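Local coordinates for adenosine kinase, putative (Trypanosoma brucei, PDB 3OTX), which probably phosphorylates adenosine and related nucleoside analogs with ATP, giving AMP and ADP in purine salvage, with magnesium as cofactor, at residues 322-326 with 343-347. The protein carries 1 engineered substitution. Sequence-based numbering, arbitrary orientation.
Sequences ETGHY and PSFSP. With AP5 (bis(adenosine)-5'-pentaphosphate), chain C.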
# COMPACT_ATOMS: atom_id res chain seq x y z
N GLU A 322 16.29 5.35 -0.68
CA GLU A 322 17.14 5.02 0.47
C GLU A 322 16.32 4.98 1.76
O GLU A 322 16.51 4.09 2.59
CB GLU A 322 18.34 5.99 0.58
CG GLU A 322 19.30 5.84 -0.60
CD GLU A 322 20.28 6.98 -0.74
OE1 GLU A 322 21.18 6.83 -1.58
OE2 GLU A 322 20.16 8.00 0.00
N THR A 323 15.42 5.95 1.93
CA THR A 323 14.60 6.00 3.15
C THR A 323 13.62 4.81 3.20
O THR A 323 13.44 4.19 4.26
CB THR A 323 13.85 7.34 3.24
OG1 THR A 323 14.79 8.41 3.14
CG2 THR A 323 13.12 7.45 4.59
N GLY A 324 13.03 4.48 2.06
CA GLY A 324 12.15 3.33 1.95
C GLY A 324 12.91 2.05 2.27
O GLY A 324 12.35 1.14 2.88
N HIS A 325 14.17 1.96 1.84
CA HIS A 325 14.97 0.76 2.20
C HIS A 325 15.16 0.69 3.70
O HIS A 325 15.09 -0.39 4.29
CB HIS A 325 16.34 0.76 1.53
CG HIS A 325 16.28 0.68 0.05
ND1 HIS A 325 17.36 1.02 -0.74
CD2 HIS A 325 15.29 0.30 -0.81
CE1 HIS A 325 17.04 0.86 -2.01
NE2 HIS A 325 15.79 0.42 -2.08
N TYR A 326 15.41 1.83 4.33
CA TYR A 326 15.61 1.86 5.76
C TYR A 326 14.34 1.33 6.49
O TYR A 326 14.43 0.43 7.35
CB TYR A 326 15.96 3.28 6.23
CG TYR A 326 15.83 3.37 7.72
CD1 TYR A 326 16.79 2.81 8.57
CD2 TYR A 326 14.70 3.95 8.27
CE1 TYR A 326 16.63 2.85 9.97
CE2 TYR A 326 14.52 3.98 9.66
CZ TYR A 326 15.49 3.44 10.48
OH TYR A 326 15.28 3.50 11.84
N PRO A 343 12.79 6.16 14.93
CA PRO A 343 13.73 5.79 13.88
C PRO A 343 15.16 6.24 14.21
O PRO A 343 15.35 7.17 14.98
CB PRO A 343 13.23 6.56 12.66
CG PRO A 343 12.17 7.48 13.13
CD PRO A 343 11.80 7.17 14.51
N SER A 344 16.13 5.55 13.61
CA SER A 344 17.54 5.89 13.74
C SER A 344 18.08 6.34 12.39
O SER A 344 19.27 6.23 12.12
CB SER A 344 18.32 4.66 14.21
OG SER A 344 18.05 3.56 13.34
N PHE A 345 17.19 6.84 11.54
CA PHE A 345 17.52 7.24 10.17
C PHE A 345 16.55 8.36 9.87
O PHE A 345 15.35 8.23 10.15
CB PHE A 345 17.28 6.05 9.22
CG PHE A 345 17.41 6.35 7.73
CD1 PHE A 345 18.42 5.75 6.98
CD2 PHE A 345 16.49 7.16 7.07
CE1 PHE A 345 18.55 5.98 5.60
CE2 PHE A 345 16.60 7.40 5.70
CZ PHE A 345 17.64 6.81 4.96
N SER A 346 17.07 9.45 9.33
CA SER A 346 16.20 10.50 8.83
C SER A 346 16.51 10.81 7.37
O SER A 346 17.68 10.80 6.95
CB SER A 346 16.26 11.75 9.70
OG SER A 346 17.58 12.00 10.12
N PRO A 347 15.46 11.08 6.58
CA PRO A 347 15.60 11.47 5.18
C PRO A 347 16.74 12.50 4.99
O PRO A 347 17.56 12.40 4.06
CB PRO A 347 14.25 12.13 4.88
CG PRO A 347 13.28 11.50 5.82
CD PRO A 347 14.05 10.98 7.00
OXT PRO A 347 16.86 13.45 5.77
PA AP5 C . 10.26 -6.17 -1.75
O1A AP5 C . 10.43 -7.66 -1.44
O2A AP5 C . 10.60 -5.80 -3.18
O3A AP5 C . 8.77 -5.63 -1.48
PB AP5 C . 7.39 -6.42 -1.76
O1B AP5 C . 7.55 -7.55 -2.73
O2B AP5 C . 6.37 -5.37 -2.08
O3B AP5 C . 7.14 -7.00 -0.30
PG AP5 C . 6.25 -8.18 0.27
O1G AP5 C . 6.88 -8.62 1.56
O2G AP5 C . 6.14 -9.39 -0.64
O3G AP5 C . 4.94 -7.41 0.57
PD AP5 C . 3.53 -7.92 1.17
O1D AP5 C . 3.49 -9.40 1.49
O2D AP5 C . 2.48 -7.36 0.24
O3D AP5 C . 3.52 -7.17 2.59
PE AP5 C . 3.00 -5.66 2.87
O1E AP5 C . 3.42 -4.77 1.74
O2E AP5 C . 3.40 -5.26 4.28
O5F AP5 C . 11.11 -5.36 -0.66
C5F AP5 C . 11.01 -3.94 -0.57
C4F AP5 C . 12.26 -3.40 0.08
O4F AP5 C . 12.47 -4.06 1.35
C3F AP5 C . 13.56 -3.70 -0.67
O3F AP5 C . 13.79 -2.69 -1.62
C2F AP5 C . 14.58 -3.79 0.42
O2F AP5 C . 14.99 -2.49 0.80
C1F AP5 C . 13.78 -4.38 1.59
N9A AP5 C . 13.86 -5.87 1.66
C8A AP5 C . 12.85 -6.78 1.37
N7A AP5 C . 13.33 -8.03 1.60
C5A AP5 C . 14.61 -7.93 2.04
C6A AP5 C . 15.55 -8.85 2.46
N6A AP5 C . 15.26 -10.14 2.58
N1A AP5 C . 16.78 -8.39 2.87
C2A AP5 C . 17.09 -7.04 2.91
N3A AP5 C . 16.14 -6.14 2.50
C4A AP5 C . 14.92 -6.56 2.10
O5J AP5 C . 1.38 -5.81 2.79
C5J AP5 C . 0.71 -6.64 3.71
C4J AP5 C . -0.64 -5.97 3.93
O4J AP5 C . -1.47 -6.11 2.77
C3J AP5 C . -1.47 -6.62 5.04
O3J AP5 C . -1.42 -5.76 6.18
C2J AP5 C . -2.88 -6.74 4.44
O2J AP5 C . -3.91 -6.28 5.31
C1J AP5 C . -2.78 -5.87 3.21
N9B AP5 C . -3.76 -6.21 2.17
C8B AP5 C . -3.88 -7.44 1.57
N7B AP5 C . -4.92 -7.35 0.70
C5B AP5 C . -5.44 -6.08 0.76
C6B AP5 C . -6.50 -5.46 0.08
N6B AP5 C . -7.32 -6.09 -0.78
N1B AP5 C . -6.75 -4.16 0.43
C2B AP5 C . -5.98 -3.43 1.31
N3B AP5 C . -4.97 -4.06 2.01
C4B AP5 C . -4.70 -5.36 1.69
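Tyr326 and Phe345 slide past each other in opposite directions where the irregular C-terminal tail of this ribokinase-like (PfkB family) kinase folds back along helix 317-332. Aromatic contacts dominate. The two ring planes lie 12° from parallel with centroids 4.6 Å apart, but are slid so far that they scarcely overlap; each ring instead lies against the CB of its partner. Tyr326 CB sits 3.6 Å from the Phe345 centroid in a CH-pi contact, and Phe345 CB rests over the Tyr326 face. CG of each residue is anti to its backbone N, and the two side chains run on in opposed senses. At the far edge of the Phe345 ring, CE2 meets Thr323 OG1 at 3.3 Å; that hydroxyl is hydrogen-bonded to Arg319 O. Polar ties hold the tail as well: the Arg319 guanidinium bonds Ser346 O and Pro347 O and pairs with Glu322. Away from the tail, His325 borders one of the two riboses of AP5, its CD2 3.2 Å from AP5 O2F. At the phenol end of Tyr326, Ser344 N donates a nearly straight hydrogen bond (171°) to Tyr326 OH, 2.8 Å away.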